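Local coordinates for protein pectate lyase (Bacillus, PDB 3VMV) that probably cleaves polygalacturonate, the pectate of plant cell walls, as a secreted pectate lyase of polysaccharide lyase family 1, at residues G12-G16 and H103-I107. Residues are numbered along the deposited sequence; the frame is centred on the assembly and turned at random.
Sequences GGTTG and HNIII
The carboxamide of Asn-104 lies against Thr-15 and Gly-16; OD1 meets their backbone and ND2 the hydroxyl of Thr-15. OD1 takes two peptide N-H groups. Thr-15 N comes to Asn-104 OD1 at 2.7 Å, in the carbonyl plane and on a lone pair. Gly-16 N reaches the same OD1 at 2.8 Å from above that plane, with a C=O...N angle of 105°. On the other branch, ND2 of Asn-104 gives a hydrogen bond of 3.2 Å to OG1 of Thr-15, which sits close to the amide plane. A second bond from ND2 goes to Asn-80 OD1, so the amide is held against flipping. At chi1 -173° the CG of Asn-104 points opposite the backbone N, and this brings the amide up to the loop. With an alanine here, the N-H groups of Thr-15 and Gly-16 lose their shared acceptor and Thr-15 OG1 and Asn-80 OD1 a donor, and the loop would probably be held less firmly.

Beside the amide, Ile-106 packs on the loop. CG2 of Thr-14 lies on CG1 of Ile-106 at 3.8 Å, while OG1 of Thr-14 bonds to the carbonyl of Ala-8. The end of the Ile-106 side chain, CD1, lies 3.6 Å from the carbonyl carbon of Thr-15. Gly-16 CA makes a CH...O contact of 3.3 Å with Asn-104 O. Gly-16 lies so close to CG1 of Ile-106 that there is no room for a side chain.

Asn-104 marks a corner of the parallel beta-helix, between strands 97-103 and 105-108. Its bond to Asn-80 on the preceding coil is consistent with the asparagine ladder of pectate lyases. The N-terminal loop before strand 21-25 crosses the outside of this turn. Strands 78-85 and 132-135 flank strand 105-108, and Trp-133 of the latter touches both Thr-14 and Ile-106.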
loop_
_atom_site.group_PDB
_atom_site.type_symbol
_atom_site.label_atom_id
_atom_site.label_comp_id
_atom_site.label_asym_id
_atom_site.label_seq_id
_atom_site.Cartn_x
_atom_site.Cartn_y
_atom_site.Cartn_z
ATOM N N GLY A 12 8.373 -17.358 4.731
ATOM C CA GLY A 12 9.116 -17.845 3.578
ATOM C C GLY A 12 9.771 -16.806 2.671
ATOM O O GLY A 12 10.580 -17.154 1.813
ATOM N N GLY A 13 9.391 -15.538 2.825
ATOM C CA GLY A 13 10.008 -14.452 2.086
ATOM C C GLY A 13 9.282 -14.120 0.787
ATOM O O GLY A 13 8.314 -14.810 0.394
ATOM N N THR A 14 9.751 -13.069 0.131
ATOM C CA THR A 14 9.167 -12.638 -1.136
ATOM C C THR A 14 10.257 -12.408 -2.176
ATOM O O THR A 14 11.140 -11.539 -2.017
ATOM C CB THR A 14 8.337 -11.343 -0.938
ATOM O OG1 THR A 14 7.343 -11.538 0.063
ATOM C CG2 THR A 14 7.667 -10.951 -2.225
ATOM N N THR A 15 10.211 -13.221 -3.235
ATOM C CA THR A 15 11.129 -13.137 -4.348
ATOM C C THR A 15 10.420 -12.850 -5.667
ATOM O O THR A 15 11.064 -12.626 -6.687
ATOM C CB THR A 15 11.922 -14.453 -4.539
ATOM O OG1 THR A 15 11.013 -15.542 -4.733
ATOM C CG2 THR A 15 12.813 -14.733 -3.323
ATOM N N GLY A 16 9.094 -12.830 -5.640
ATOM C CA GLY A 16 8.338 -12.522 -6.847
ATOM C C GLY A 16 8.633 -13.453 -8.016
ATOM O O GLY A 16 8.599 -14.702 -7.892
ATOM N N HIS A 103 0.294 -14.968 -4.414
ATOM C CA HIS A 103 1.329 -15.328 -3.448
ATOM C C HIS A 103 2.701 -15.113 -4.010
ATOM O O HIS A 103 2.979 -15.548 -5.112
ATOM C CB HIS A 103 1.149 -16.777 -3.040
ATOM C CG HIS A 103 -0.131 -17.002 -2.310
ATOM N ND1 HIS A 103 -1.350 -17.043 -2.951
ATOM C CD2 HIS A 103 -0.394 -17.085 -0.986
ATOM C CE1 HIS A 103 -2.311 -17.188 -2.053
ATOM N NE2 HIS A 103 -1.757 -17.222 -0.857
ATOM N N ASN A 104 3.542 -14.428 -3.241
ATOM C CA ASN A 104 4.918 -14.144 -3.636
ATOM C C ASN A 104 4.941 -13.243 -4.877
ATOM O O ASN A 104 5.325 -13.657 -5.988
ATOM C CB ASN A 104 5.733 -15.450 -3.868
ATOM C CG ASN A 104 7.204 -15.162 -4.102
ATOM O OD1 ASN A 104 7.732 -14.194 -3.555
ATOM N ND2 ASN A 104 7.859 -15.958 -4.937
ATOM N N ILE A 105 4.521 -12.000 -4.656
ATOM C CA ILE A 105 4.328 -11.019 -5.713
ATOM C C ILE A 105 5.109 -9.748 -5.391
ATOM O O ILE A 105 5.044 -9.253 -4.261
ATOM C CB ILE A 105 2.851 -10.626 -5.817
ATOM C CG1 ILE A 105 1.931 -11.872 -5.787
ATOM C CG2 ILE A 105 2.616 -9.769 -7.046
ATOM C CD1 ILE A 105 2.024 -12.786 -7.029
ATOM N N ILE A 106 5.846 -9.235 -6.363
ATOM C CA ILE A 106 6.509 -7.948 -6.255
ATOM C C ILE A 106 5.932 -6.977 -7.298
ATOM O O ILE A 106 5.844 -7.317 -8.468
ATOM C CB ILE A 106 8.016 -8.110 -6.487
ATOM C CG1 ILE A 106 8.575 -9.027 -5.412
ATOM C CG2 ILE A 106 8.718 -6.724 -6.495
ATOM C CD1 ILE A 106 10.095 -9.246 -5.524
ATOM N N ILE A 107 5.519 -5.783 -6.864
ATOM C CA ILE A 107 5.193 -4.675 -7.783
ATOM C C ILE A 107 6.168 -3.555 -7.460
ATOM O O ILE A 107 6.211 -3.067 -6.311
ATOM C CB ILE A 107 3.763 -4.222 -7.580
ATOM C CG1 ILE A 107 2.803 -5.397 -7.760
ATOM C CG2 ILE A 107 3.402 -3.031 -8.516
ATOM C CD1 ILE A 107 1.392 -5.121 -7.439
#